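Local atomic coordinates of amidohydrolase (Thermotoga maritima, PDB entry 3OOQ), a protein that is a TIM-barrel amidohydrolase that probably hydrolyses a cyclic amide, possibly allantoin, although its true substrate is not established. Residues E82-V87 with G163-T168; F154-K159 with R278-L283; A223-H228 with F245-E250; A227-D232 with G252-K257; G272-F277 with M288-K293. One frame throughout, in Å; residues are numbered along the deposited sequence.

Contact 1: E82-V87 with G163-T168; sequences EATDPV and GERKQT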
# COMPACT_ATOMS: atom_id res chain seq x y z
N GLU F 82 14.75 3.70 -19.16
CA GLU F 82 15.17 3.05 -17.92
C GLU F 82 14.76 3.96 -16.75
O GLU F 82 15.60 4.60 -16.08
CB GLU F 82 16.68 2.77 -17.94
CG GLU F 82 17.19 1.98 -16.74
CD GLU F 82 16.37 0.73 -16.50
OE1 GLU F 82 15.68 0.66 -15.46
OE2 GLU F 82 16.39 -0.16 -17.38
N ALA F 83 13.45 4.02 -16.52
CA ALA F 83 12.85 5.00 -15.63
C ALA F 83 12.88 4.56 -14.17
O ALA F 83 11.89 4.70 -13.45
CB ALA F 83 11.42 5.31 -16.08
N THR F 84 14.02 4.04 -13.73
CA THR F 84 14.21 3.56 -12.36
C THR F 84 15.35 4.29 -11.66
O THR F 84 15.79 3.89 -10.57
CB THR F 84 14.58 2.07 -12.37
OG1 THR F 84 15.75 1.89 -13.17
CG2 THR F 84 13.43 1.26 -12.96
N ASP F 85 15.83 5.36 -12.30
CA ASP F 85 17.02 6.07 -11.85
C ASP F 85 17.15 7.30 -12.75
O ASP F 85 17.20 7.16 -13.98
CB ASP F 85 18.26 5.16 -11.98
CG ASP F 85 19.53 5.81 -11.44
OD1 ASP F 85 20.46 5.06 -11.11
OD2 ASP F 85 19.63 7.04 -11.37
N PRO F 86 17.20 8.51 -12.16
CA PRO F 86 17.18 9.70 -13.02
C PRO F 86 18.50 9.95 -13.78
O PRO F 86 18.55 10.82 -14.63
CB PRO F 86 16.84 10.86 -12.05
CG PRO F 86 17.29 10.38 -10.72
CD PRO F 86 17.18 8.87 -10.72
N VAL F 87 19.54 9.17 -13.47
CA VAL F 87 20.86 9.34 -14.10
C VAL F 87 21.36 7.99 -14.63
O VAL F 87 22.05 7.26 -13.91
CB VAL F 87 21.89 9.93 -13.11
CG1 VAL F 87 23.21 10.24 -13.81
CG2 VAL F 87 21.36 11.19 -12.45
N GLY F 163 8.75 12.55 -9.68
CA GLY F 163 7.76 13.05 -8.71
C GLY F 163 6.77 11.95 -8.33
O GLY F 163 6.47 11.77 -7.16
N GLU F 164 6.29 11.19 -9.31
CA GLU F 164 5.42 10.02 -9.02
C GLU F 164 6.15 8.95 -8.18
O GLU F 164 5.53 8.28 -7.36
CB GLU F 164 4.82 9.41 -10.30
CG GLU F 164 3.59 10.18 -10.88
CD GLU F 164 3.23 9.79 -12.35
OE1 GLU F 164 3.87 8.87 -12.92
OE2 GLU F 164 2.30 10.42 -12.93
N ARG F 165 7.46 8.80 -8.37
CA ARG F 165 8.29 7.93 -7.52
C ARG F 165 8.64 8.57 -6.15
O ARG F 165 9.34 7.95 -5.32
CB ARG F 165 9.58 7.49 -8.25
CG ARG F 165 9.38 6.48 -9.41
CD ARG F 165 10.64 6.28 -10.27
NE ARG F 165 11.80 5.90 -9.46
CZ ARG F 165 12.17 4.65 -9.18
NH1 ARG F 165 13.23 4.44 -8.40
NH2 ARG F 165 11.50 3.61 -9.64
N LYS F 166 8.17 9.80 -5.91
CA LYS F 166 8.47 10.53 -4.68
C LYS F 166 9.97 10.74 -4.52
O LYS F 166 10.49 10.69 -3.40
CB LYS F 166 7.96 9.76 -3.45
CG LYS F 166 6.70 10.26 -2.86
CD LYS F 166 5.52 9.86 -3.66
CE LYS F 166 4.58 11.05 -3.75
NZ LYS F 166 3.17 10.66 -3.49
N GLN F 167 10.65 10.96 -5.64
CA GLN F 167 12.10 11.00 -5.70
C GLN F 167 12.57 12.27 -6.45
O GLN F 167 11.86 12.76 -7.32
CB GLN F 167 12.56 9.71 -6.39
CG GLN F 167 14.04 9.55 -6.63
CD GLN F 167 14.37 8.22 -7.31
OE1 GLN F 167 13.48 7.45 -7.68
NE2 GLN F 167 15.66 7.94 -7.43
N THR F 168 13.75 12.80 -6.11
CA THR F 168 14.35 13.94 -6.83
C THR F 168 14.62 13.46 -8.27
O THR F 168 15.20 12.40 -8.45
CB THR F 168 15.67 14.38 -6.14
OG1 THR F 168 15.44 14.52 -4.74
CG2 THR F 168 16.20 15.71 -6.70
O HOH W 1 16.40 5.39 -8.30
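Arg165, just past the end of helix 156-164, stretches its side chain onto the backbone of Ala83 and Thr84. CB points at the loop 82-87, and CG stands beside the backbone N (chi1 -71°), which starts the chain toward Ala83. The first contact comes at Arg165 CD, 3.8 Å from Ala83 O. A bend at chi3 (54°) then lays the guanidinium flat over the loop, with Thr84 CA against one face, 3.8 Å above its plane and toward the rim. In that plane, Arg165 NE and Arg165 NH1 both grip Gln167 OE1, at 2.9 and 3.1 Å, a side-on hold on one oxygen that fixes the carboxamide. Arg165 NH1 is also 3.4 Å from Thr84 O, but at too poor an angle to bond; a water carries the link instead, giving a hydrogen to Thr84 O and accepting from Gln167 NE2, with a weak third bond from NH1. The remaining nitrogen, NH2, turns to Lys166 O of a second subunit. An alanine here would take away both donors to Gln167 OE1 and is likely to leave that amide free to turn and Lys166 O of the second subunit without its partner. Further along the loop, Pro86 meets the amide end of Gln167, Pro86 CD 3.7 Å from Gln167 NE2. Helix 156-164 finishes in a Schellman motif at Lys166, and the chain turns there toward helix 172-198. The contact thus ties a surface loop, which follows strand 54-64, to the junction of these two helices, with Tyr162 of the first touching both Pro86 and Gln167.

Contact 2: F154-K159 with R278-L283; sequences FGENPK and RTKLEL
Lys280 NZ is held by two oxygens, Asn157 OD1 across the contact at 2.8 Å and Glu282 OE2 of its own segment, a salt bridge of 2.7 Å. The lysine crosses Asn157 at about a right angle, and a bend at chi3 (-65°) brings the ammonium up above the amide's carbonyl plane rather than onto a lone pair. Asn157 ND2, also near NZ but a donor itself, gives its hydrogen bond to Ser121. Beside this group two glutamates run past each other in opposite directions, each carboxylate taking the other residue's backbone N-H. Glu156 N meets Glu282 OE1 at 2.9 Å from above the carboxylate plane; Glu282 N meets Glu156 OE2 at 2.7 Å on the syn side, a rather bent bond (131°). All this lies where barrel strand 143-153 gives way to helix 156-164, with Gly155 at the N-cap, so Glu282 is bonded to the first N-H of that helix while Glu156 serves the short 3-10 segment 281-283. A water extends the second grip, giving to Glu156 OE1 and accepting from Leu281 N. Glu156 OE2 and Glu282 OE1 come within 4.2 Å, a like-charge approach that the surrounding N-H groups and the nearby lysine probably ease. Gly155 CA lies 3.5 Å from Glu282 OE1, and a side chain on that residue would run into the same oxygen. Tyr77 of a third subunit packs on Glu156.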
# COMPACT_ATOMS: atom_id res chain seq x y z
N PHE F 154 14.46 17.72 -19.95
CA PHE F 154 14.01 18.85 -19.13
C PHE F 154 12.51 18.91 -19.24
O PHE F 154 11.92 18.19 -20.05
CB PHE F 154 14.60 20.16 -19.70
CG PHE F 154 16.09 20.24 -19.56
CD1 PHE F 154 16.92 19.60 -20.48
CD2 PHE F 154 16.65 20.85 -18.46
CE1 PHE F 154 18.31 19.63 -20.32
CE2 PHE F 154 18.03 20.88 -18.30
CZ PHE F 154 18.86 20.28 -19.23
N GLY F 155 11.89 19.76 -18.43
CA GLY F 155 10.46 20.01 -18.53
C GLY F 155 9.63 18.98 -17.79
O GLY F 155 10.08 18.40 -16.79
N GLU F 156 8.40 18.76 -18.26
CA GLU F 156 7.39 18.00 -17.49
C GLU F 156 7.73 16.53 -17.30
O GLU F 156 7.49 15.99 -16.21
CB GLU F 156 6.00 18.10 -18.15
CG GLU F 156 5.39 19.52 -18.15
CD GLU F 156 4.04 19.58 -18.85
OE1 GLU F 156 3.30 18.57 -18.83
OE2 GLU F 156 3.69 20.64 -19.41
N ASN F 157 8.29 15.89 -18.33
CA ASN F 157 8.48 14.42 -18.30
C ASN F 157 9.35 13.94 -17.14
O ASN F 157 8.88 13.15 -16.32
CB ASN F 157 8.95 13.86 -19.68
CG ASN F 157 7.90 14.01 -20.78
OD1 ASN F 157 6.78 14.43 -20.52
ND2 ASN F 157 8.27 13.69 -22.02
N PRO F 158 10.61 14.43 -17.02
CA PRO F 158 11.43 13.92 -15.91
C PRO F 158 10.88 14.21 -14.49
O PRO F 158 10.98 13.35 -13.62
CB PRO F 158 12.79 14.61 -16.11
CG PRO F 158 12.48 15.84 -16.98
CD PRO F 158 11.36 15.38 -17.88
N LYS F 159 10.31 15.39 -14.27
CA LYS F 159 9.74 15.69 -12.96
C LYS F 159 8.43 14.94 -12.65
O LYS F 159 8.13 14.72 -11.48
CB LYS F 159 9.58 17.21 -12.75
CG LYS F 159 8.49 17.88 -13.59
CD LYS F 159 8.23 19.34 -13.11
CE LYS F 159 7.11 20.02 -13.93
NZ LYS F 159 6.57 21.20 -13.19
N ARG F 278 -1.39 18.11 -28.99
CA ARG F 278 -0.69 18.79 -27.90
C ARG F 278 -1.17 18.19 -26.58
O ARG F 278 -2.09 18.70 -25.96
CB ARG F 278 -0.95 20.31 -27.96
CG ARG F 278 -0.48 20.95 -29.26
CD ARG F 278 -1.13 22.32 -29.50
NE ARG F 278 -0.71 22.90 -30.79
CZ ARG F 278 -1.24 22.58 -31.97
NH1 ARG F 278 -2.22 21.67 -32.06
NH2 ARG F 278 -0.78 23.14 -33.08
N THR F 279 -0.55 17.09 -26.19
CA THR F 279 -0.98 16.29 -25.05
C THR F 279 -0.65 16.94 -23.71
O THR F 279 -1.20 16.55 -22.69
CB THR F 279 -0.26 14.94 -25.05
OG1 THR F 279 1.16 15.17 -25.18
CG2 THR F 279 -0.73 14.05 -26.19
N LYS F 280 0.27 17.90 -23.70
CA LYS F 280 0.77 18.48 -22.45
C LYS F 280 0.73 19.99 -22.50
O LYS F 280 0.76 20.61 -23.58
CB LYS F 280 2.22 18.04 -22.17
CG LYS F 280 2.36 16.53 -21.87
CD LYS F 280 3.83 16.10 -21.68
CE LYS F 280 4.64 16.26 -22.99
NZ LYS F 280 6.10 16.07 -22.70
N LEU F 281 0.66 20.57 -21.31
CA LEU F 281 0.75 22.00 -21.13
C LEU F 281 1.96 22.60 -21.85
O LEU F 281 1.84 23.65 -22.49
CB LEU F 281 0.87 22.27 -19.64
CG LEU F 281 0.73 23.70 -19.14
CD1 LEU F 281 -0.69 24.20 -19.45
CD2 LEU F 281 1.06 23.70 -17.63
N GLU F 282 3.12 21.92 -21.74
CA GLU F 282 4.36 22.39 -22.34
C GLU F 282 4.31 22.32 -23.87
O GLU F 282 5.13 22.91 -24.55
CB GLU F 282 5.61 21.68 -21.76
CG GLU F 282 5.74 20.15 -22.06
CD GLU F 282 6.95 19.51 -21.38
OE1 GLU F 282 7.70 20.21 -20.65
OE2 GLU F 282 7.17 18.28 -21.55
N LEU F 283 3.32 21.61 -24.40
CA LEU F 283 3.08 21.55 -25.85
C LEU F 283 2.01 22.53 -26.33
O LEU F 283 1.68 22.53 -27.52
CB LEU F 283 2.71 20.11 -26.27
CG LEU F 283 3.72 19.01 -25.94
CD1 LEU F 283 3.32 17.67 -26.56
CD2 LEU F 283 5.09 19.39 -26.41
O HOH W 2 0.71 18.62 -19.19

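Contact 3: A223-H228 with F245-E250; sequences ARMHAH and FNLVIE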
# COMPACT_ATOMS: atom_id res chain seq x y z
N ALA F 223 25.61 16.47 -26.23
CA ALA F 223 24.39 16.30 -25.46
C ALA F 223 23.20 16.45 -26.41
O ALA F 223 23.15 17.36 -27.25
CB ALA F 223 24.31 17.34 -24.35
N ARG F 224 22.23 15.56 -26.24
CA ARG F 224 20.99 15.65 -26.97
C ARG F 224 19.91 15.98 -25.95
O ARG F 224 19.51 15.11 -25.17
CB ARG F 224 20.73 14.34 -27.73
CG ARG F 224 21.83 13.94 -28.75
CD ARG F 224 21.99 14.96 -29.90
NE ARG F 224 20.72 15.09 -30.62
CZ ARG F 224 20.39 14.43 -31.73
NH1 ARG F 224 21.26 13.61 -32.31
NH2 ARG F 224 19.18 14.59 -32.26
N MSE F 225 19.45 17.23 -25.95
CA MSE F 225 18.70 17.79 -24.82
C MSE F 225 17.24 18.07 -25.12
O MSE F 225 16.91 19.03 -25.83
CB MSE F 225 19.40 19.05 -24.29
CG MSE F 225 20.77 18.72 -23.75
SE MSE F 225 21.81 20.26 -23.22
CE MSE F 225 21.81 19.93 -21.31
N HIS F 226 16.39 17.21 -24.57
CA HIS F 226 14.93 17.23 -24.77
C HIS F 226 14.37 18.43 -24.00
O HIS F 226 14.51 18.50 -22.78
CB HIS F 226 14.34 15.89 -24.25
CG HIS F 226 12.85 15.88 -24.06
ND1 HIS F 226 12.20 16.54 -23.02
CD2 HIS F 226 11.87 15.23 -24.75
CE1 HIS F 226 10.90 16.32 -23.10
NE2 HIS F 226 10.67 15.54 -24.15
N ALA F 227 13.73 19.36 -24.72
CA ALA F 227 13.10 20.54 -24.10
C ALA F 227 12.02 21.15 -24.98
O ALA F 227 12.21 21.32 -26.18
CB ALA F 227 14.15 21.63 -23.75
N HIS F 228 10.90 21.51 -24.36
CA HIS F 228 9.76 22.06 -25.09
C HIS F 228 9.58 23.53 -24.79
O HIS F 228 9.66 24.36 -25.68
CB HIS F 228 8.47 21.29 -24.77
CG HIS F 228 8.46 19.88 -25.27
ND1 HIS F 228 8.30 19.57 -26.61
CD2 HIS F 228 8.61 18.69 -24.62
CE1 HIS F 228 8.34 18.25 -26.76
NE2 HIS F 228 8.53 17.70 -25.57
N PHE F 245 30.10 21.92 -23.01
CA PHE F 245 29.84 20.83 -23.96
C PHE F 245 28.96 21.24 -25.15
O PHE F 245 28.28 22.27 -25.11
CB PHE F 245 29.36 19.54 -23.26
CG PHE F 245 28.10 19.69 -22.42
CD1 PHE F 245 26.84 19.67 -23.00
CD2 PHE F 245 28.18 19.77 -21.03
CE1 PHE F 245 25.69 19.74 -22.23
CE2 PHE F 245 27.03 19.84 -20.25
CZ PHE F 245 25.79 19.83 -20.85
N ASN F 246 29.00 20.43 -26.21
CA ASN F 246 28.14 20.63 -27.37
C ASN F 246 26.74 20.11 -27.14
O ASN F 246 26.57 19.08 -26.50
CB ASN F 246 28.72 19.94 -28.60
CG ASN F 246 30.05 20.53 -29.03
OD1 ASN F 246 30.21 21.72 -28.95
ND2 ASN F 246 30.99 19.70 -29.46
N LEU F 247 25.76 20.81 -27.69
CA LEU F 247 24.38 20.38 -27.54
C LEU F 247 23.58 20.45 -28.82
O LEU F 247 23.87 21.23 -29.73
CB LEU F 247 23.64 21.16 -26.43
CG LEU F 247 22.99 22.53 -26.70
CD1 LEU F 247 21.82 22.79 -25.78
CD2 LEU F 247 24.00 23.64 -26.52
N VAL F 248 22.54 19.63 -28.84
CA VAL F 248 21.46 19.71 -29.78
C VAL F 248 20.19 19.80 -28.93
O VAL F 248 20.07 19.13 -27.91
CB VAL F 248 21.41 18.42 -30.68
CG1 VAL F 248 20.24 18.44 -31.62
CG2 VAL F 248 22.74 18.25 -31.48
N ILE F 249 19.25 20.64 -29.34
CA ILE F 249 17.95 20.69 -28.68
C ILE F 249 16.99 19.74 -29.39
O ILE F 249 16.85 19.81 -30.62
CB ILE F 249 17.39 22.12 -28.73
CG1 ILE F 249 18.30 23.10 -27.96
CG2 ILE F 249 15.97 22.14 -28.20
CD1 ILE F 249 18.24 22.95 -26.42
N GLU F 250 16.35 18.85 -28.63
CA GLU F 250 15.35 17.93 -29.18
C GLU F 250 13.95 18.49 -28.97
O GLU F 250 13.63 18.97 -27.88
CB GLU F 250 15.42 16.54 -28.51
CG GLU F 250 16.80 15.99 -28.23
CD GLU F 250 17.69 15.95 -29.47
OE1 GLU F 250 18.88 16.28 -29.31
OE2 GLU F 250 17.20 15.60 -30.58
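Ala223 to Ala227 pair with Asn246 to Glu250 through a parallel ladder of backbone bonds. Ala223 N gives to Asn246 O and Val248 N returns to Ala223 O; Met225 does likewise, its N to Val248 O and its O from Glu250 N, before Ala227 N closes the run at Glu250 O with a longer bond of 3.2 Å. A salt bridge joins Arg224 to Glu250, on the face they share with Val248. Arg224 NE reaches Glu250 OE1 at 2.6 Å and Arg224 NH2 reaches Glu250 OE2 at 2.8 Å, a side-on grip of both carboxylate oxygens with the planes 41° apart. Bends at chi2 and chi3 (-63° and -59°) fold the arginine over the neighbouring strand, laying Arg224 NE 3.4 Å from Val248 CB, while NH2 bonds also to Ala62 O. A leucine in its place would probably leave the buried Glu250 carboxylate without its countercharge. Apolar packing fills the other face: Ala223 CB touches Phe245 CE1 at 3.5 Å, and the selenium of Met225, a selenomethionine, rests 3.6 Å from Leu247 CD1. Met225 SE lies at the edge of the Phe245 ring, a Met-aromatic contact, and Met225 CE reaches that edge in plane. Helix 230-243 covers this apolar side, with Ala236 on Met225 and Ala240 on Phe245 and Leu247. Strand 223-227, that helix and strand 247-249 make up one beta-alpha-beta unit, the repeating element of a TIM barrel.

Contact 4: A227-D232 with G252-K257; sequences AHRADD and GTEAYK
His228 and Thr253 meet just beyond two adjacent parallel strands of the TIM barrel, 223-227 and 247-249, in the loops that follow them. Their side chains cross obliquely. Thr253 OG1 comes to the edge of the imidazole, near its plane, and bonds His228 ND1 at 2.6 Å in a nearly straight line (167°); either atom could be the donor. The histidine's chi1 of -67° sets CG beside the backbone N, and the threonine turns OG1 to the corresponding position on its own backbone, which brings the two polar atoms together. Thr253 CB also lies in the ring plane, 3.5 Å from His228 ND1, while His251 stacks on the imidazole. One step on, the backbones join: Glu254 N gives to His228 O at 2.9 Å. A weak bond from Gly252 N to Ala227 O lies further back along both chains, and Gly252 opens a type I turn that ends at Ala255. Glu254 lies alongside Arg229, the two pointing the same way, but their charged ends take different partners. The extended glutamate reaches the start of helix 230-243, where Glu254 OE1 accepts from Ala230 N at 2.9 Å, on the anti side and 31° out of the carboxylate plane. OE1 also receives Gln100 NE2 of a third subunit, which places this helix start at a subunit interface, and OE2 has a weak salt bridge to Lys257 NZ. Arg229, at the N-cap position, instead grips Asp231 side-on with NE and NH2. Only its aliphatic part meets the glutamate, Arg229 CG lying 3.5 Å from Glu254 OE1.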
# COMPACT_ATOMS: atom_id res chain seq x y z
N ALA F 227 13.73 19.36 -24.72
CA ALA F 227 13.10 20.54 -24.10
C ALA F 227 12.02 21.15 -24.98
O ALA F 227 12.21 21.32 -26.18
CB ALA F 227 14.15 21.63 -23.75
N HIS F 228 10.90 21.51 -24.36
CA HIS F 228 9.76 22.06 -25.09
C HIS F 228 9.58 23.53 -24.79
O HIS F 228 9.66 24.36 -25.68
CB HIS F 228 8.47 21.29 -24.77
CG HIS F 228 8.46 19.88 -25.27
ND1 HIS F 228 8.30 19.57 -26.61
CD2 HIS F 228 8.61 18.69 -24.62
CE1 HIS F 228 8.34 18.25 -26.76
NE2 HIS F 228 8.53 17.70 -25.57
N ARG F 229 9.33 23.85 -23.51
CA ARG F 229 9.06 25.22 -23.11
C ARG F 229 10.32 26.09 -23.25
O ARG F 229 11.43 25.60 -23.05
CB ARG F 229 8.50 25.25 -21.68
CG ARG F 229 7.59 26.45 -21.40
CD ARG F 229 6.87 26.30 -20.06
NE ARG F 229 7.81 26.40 -18.95
CZ ARG F 229 7.50 26.29 -17.67
NH1 ARG F 229 6.23 26.07 -17.30
NH2 ARG F 229 8.45 26.42 -16.74
N ALA F 230 10.16 27.35 -23.62
CA ALA F 230 11.31 28.21 -23.96
C ALA F 230 12.35 28.27 -22.82
O ALA F 230 13.56 28.22 -23.07
CB ALA F 230 10.85 29.65 -24.36
N ASP F 231 11.87 28.37 -21.58
CA ASP F 231 12.75 28.42 -20.42
C ASP F 231 13.59 27.15 -20.22
O ASP F 231 14.75 27.24 -19.81
CB ASP F 231 12.01 28.81 -19.12
CG ASP F 231 10.88 27.85 -18.76
OD1 ASP F 231 10.20 27.33 -19.65
OD2 ASP F 231 10.65 27.59 -17.56
N ASP F 232 13.00 25.98 -20.50
CA ASP F 232 13.75 24.71 -20.41
C ASP F 232 14.83 24.61 -21.47
O ASP F 232 15.89 24.07 -21.20
CB ASP F 232 12.83 23.49 -20.54
CG ASP F 232 11.94 23.30 -19.32
OD1 ASP F 232 12.44 23.41 -18.17
OD2 ASP F 232 10.73 23.08 -19.53
N GLY F 252 12.26 21.14 -29.14
CA GLY F 252 12.38 22.60 -29.15
C GLY F 252 11.07 23.28 -29.53
O GLY F 252 11.05 24.24 -30.30
N THR F 253 9.99 22.78 -28.96
CA THR F 253 8.63 23.23 -29.28
C THR F 253 8.49 24.76 -29.32
O THR F 253 7.87 25.29 -30.24
CB THR F 253 7.63 22.57 -28.32
OG1 THR F 253 7.62 21.16 -28.57
CG2 THR F 253 6.22 23.10 -28.51
N GLU F 254 9.08 25.45 -28.34
CA GLU F 254 9.02 26.91 -28.27
C GLU F 254 10.30 27.61 -28.72
O GLU F 254 10.50 28.79 -28.41
CB GLU F 254 8.62 27.36 -26.86
CG GLU F 254 7.24 26.89 -26.46
CD GLU F 254 6.71 27.57 -25.21
OE1 GLU F 254 7.51 28.18 -24.45
OE2 GLU F 254 5.48 27.50 -25.00
N ALA F 255 11.17 26.89 -29.45
CA ALA F 255 12.43 27.45 -29.96
C ALA F 255 12.19 28.71 -30.81
O ALA F 255 13.02 29.62 -30.83
CB ALA F 255 13.22 26.40 -30.77
N TYR F 256 11.03 28.77 -31.46
CA TYR F 256 10.69 29.90 -32.30
C TYR F 256 10.59 31.21 -31.51
O TYR F 256 10.79 32.30 -32.06
CB TYR F 256 9.41 29.63 -33.11
CG TYR F 256 8.12 29.62 -32.32
CD1 TYR F 256 7.43 30.81 -32.05
CD2 TYR F 256 7.56 28.42 -31.87
CE1 TYR F 256 6.23 30.80 -31.32
CE2 TYR F 256 6.36 28.40 -31.15
CZ TYR F 256 5.70 29.59 -30.88
OH TYR F 256 4.51 29.55 -30.18
N LYS F 257 10.29 31.12 -30.21
CA LYS F 257 10.22 32.30 -29.37
C LYS F 257 11.62 32.84 -29.07
O LYS F 257 11.76 33.99 -28.72
CB LYS F 257 9.46 32.01 -28.08
CG LYS F 257 8.05 31.48 -28.29
CD LYS F 257 7.36 31.16 -26.98
CE LYS F 257 5.89 30.84 -27.23
NZ LYS F 257 5.17 30.45 -25.98

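Contact 5: G272-F277 with M288-K293; sequences GPLLTF and METIAK
The loop leaving barrel strand 269-271 packs here against the start of helix 290-297, with Leu274 meeting Met288, Thr290 and Ile291. The side-chain packing is apolar, and Leu274 carries most of it, its CB and two methyls each taking a different neighbour. Leu274 CB lies 3.9 Å from CE of Met288, which is a selenomethionine; Leu274 CD1 touches Ile291 CD1 at 3.7 Å and Ile291 CG1 at 3.9 Å; Leu274 CD2 meets Thr290 CG2 at 4.0 Å. The leucine's CG sits beside the backbone N (chi1 -71°), which directs the isopropyl fork toward Thr290 and Ile291. Met288, earlier in the chain, is bent at chi2 (141°), carrying its methyl to the loop, where Met288 CE lies 4.1 Å from Leu275 N and 4.4 Å from Leu275 CB. The methyl therefore bears on two consecutive loop residues, at a point where the backbone makes an inverse gamma turn centred on Leu275. Gln318 of helix 315-321 binds the backbone N of both Leu274 and Leu275 through OE1, and its side chain also packs on Met288. Thr321 of the same helix touches Leu275 and Met288, so helix 315-321 lies against both segments, while Phe314 of a fourth subunit rests on Leu275.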
# COMPACT_ATOMS: atom_id res chain seq x y z
N GLY F 272 9.87 18.65 -34.11
CA GLY F 272 8.97 17.52 -34.17
C GLY F 272 8.98 16.75 -32.86
O GLY F 272 9.86 16.98 -32.02
N PRO F 273 7.99 15.87 -32.65
CA PRO F 273 6.89 15.64 -33.61
C PRO F 273 5.96 16.86 -33.71
O PRO F 273 5.73 17.54 -32.72
CB PRO F 273 6.15 14.45 -32.99
CG PRO F 273 6.32 14.68 -31.45
CD PRO F 273 7.72 15.27 -31.32
N LEU F 274 5.43 17.12 -34.91
CA LEU F 274 4.57 18.28 -35.17
C LEU F 274 3.15 17.93 -35.64
O LEU F 274 2.18 18.61 -35.30
CB LEU F 274 5.23 19.22 -36.18
CG LEU F 274 6.44 20.04 -35.73
CD1 LEU F 274 7.13 20.64 -36.96
CD2 LEU F 274 6.05 21.13 -34.71
N LEU F 275 3.04 16.87 -36.45
CA LEU F 275 1.76 16.32 -36.85
C LEU F 275 1.19 15.44 -35.73
O LEU F 275 1.09 14.23 -35.88
CB LEU F 275 1.93 15.49 -38.13
CG LEU F 275 0.67 15.03 -38.88
CD1 LEU F 275 0.17 16.09 -39.83
CD2 LEU F 275 0.93 13.74 -39.63
N THR F 276 0.80 16.06 -34.62
CA THR F 276 0.45 15.34 -33.40
C THR F 276 -0.34 16.23 -32.44
O THR F 276 -0.28 17.46 -32.51
CB THR F 276 1.72 14.79 -32.70
OG1 THR F 276 1.35 13.75 -31.79
CG2 THR F 276 2.49 15.92 -31.93
N PHE F 277 -1.08 15.60 -31.53
CA PHE F 277 -1.88 16.31 -30.53
C PHE F 277 -1.01 16.92 -29.42
O PHE F 277 -0.04 16.31 -28.98
CB PHE F 277 -2.87 15.34 -29.90
CG PHE F 277 -3.87 15.98 -28.97
CD1 PHE F 277 -4.90 16.78 -29.47
CD2 PHE F 277 -3.83 15.71 -27.59
CE1 PHE F 277 -5.85 17.34 -28.62
CE2 PHE F 277 -4.78 16.26 -26.72
CZ PHE F 277 -5.79 17.07 -27.24
N MSE F 288 3.20 24.00 -36.51
CA MSE F 288 3.93 23.56 -37.68
C MSE F 288 4.65 24.73 -38.38
O MSE F 288 5.57 24.52 -39.17
CB MSE F 288 3.00 22.87 -38.64
CG MSE F 288 3.71 21.85 -39.46
SE MSE F 288 2.56 20.35 -39.64
CE MSE F 288 3.92 18.99 -39.82
N GLU F 289 4.22 25.95 -38.06
CA GLU F 289 4.87 27.17 -38.52
C GLU F 289 6.30 27.33 -38.04
O GLU F 289 7.05 28.15 -38.59
CB GLU F 289 4.07 28.38 -38.07
CG GLU F 289 2.71 28.50 -38.73
CD GLU F 289 2.11 29.86 -38.52
OE1 GLU F 289 2.35 30.47 -37.45
OE2 GLU F 289 1.39 30.34 -39.42
N THR F 290 6.68 26.56 -37.03
CA THR F 290 8.02 26.61 -36.47
C THR F 290 9.10 26.28 -37.52
O THR F 290 10.20 26.85 -37.50
CB THR F 290 8.14 25.72 -35.19
OG1 THR F 290 9.21 26.19 -34.38
CG2 THR F 290 8.39 24.26 -35.53
N ILE F 291 8.79 25.37 -38.44
CA ILE F 291 9.73 25.02 -39.49
C ILE F 291 10.15 26.30 -40.24
O ILE F 291 11.32 26.68 -40.24
CB ILE F 291 9.17 23.93 -40.43
CG1 ILE F 291 9.10 22.57 -39.70
CG2 ILE F 291 10.01 23.84 -41.72
CD1 ILE F 291 8.27 21.52 -40.41
N ALA F 292 9.17 26.98 -40.82
CA ALA F 292 9.37 28.25 -41.52
C ALA F 292 10.11 29.25 -40.65
O ALA F 292 11.10 29.86 -41.10
CB ALA F 292 8.02 28.83 -41.94
N LYS F 293 9.66 29.41 -39.41
CA LYS F 293 10.17 30.45 -38.55
C LYS F 293 11.65 30.23 -38.26
O LYS F 293 12.45 31.17 -38.35
CB LYS F 293 9.36 30.56 -37.26
CG LYS F 293 7.94 31.02 -37.49
CD LYS F 293 7.10 30.98 -36.23
CE LYS F 293 5.81 31.76 -36.45
NZ LYS F 293 5.57 32.68 -35.33

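How the contacts relate
From the N terminus, contact 1 closes first, tying the loop after strand 54-64 to the end of helix 156-164. Contact 2 begins on that same helix, before contact 1 is complete, so the two cross; it closes only at 278-283, 119 residues later. Contacts 3 and 4 both fall within this span. They start together, sharing Ala227 and His228, and tie strand 223-227 to strand 247-249, and the start of helix 230-243 to the loop beyond it. Contact 5 opens inside the span and closes past it, crossing contact 2. Leu283 of contact 2 touches His228, and Tyr256 of contact 4 rests on Thr290 and Lys293 of contact 5.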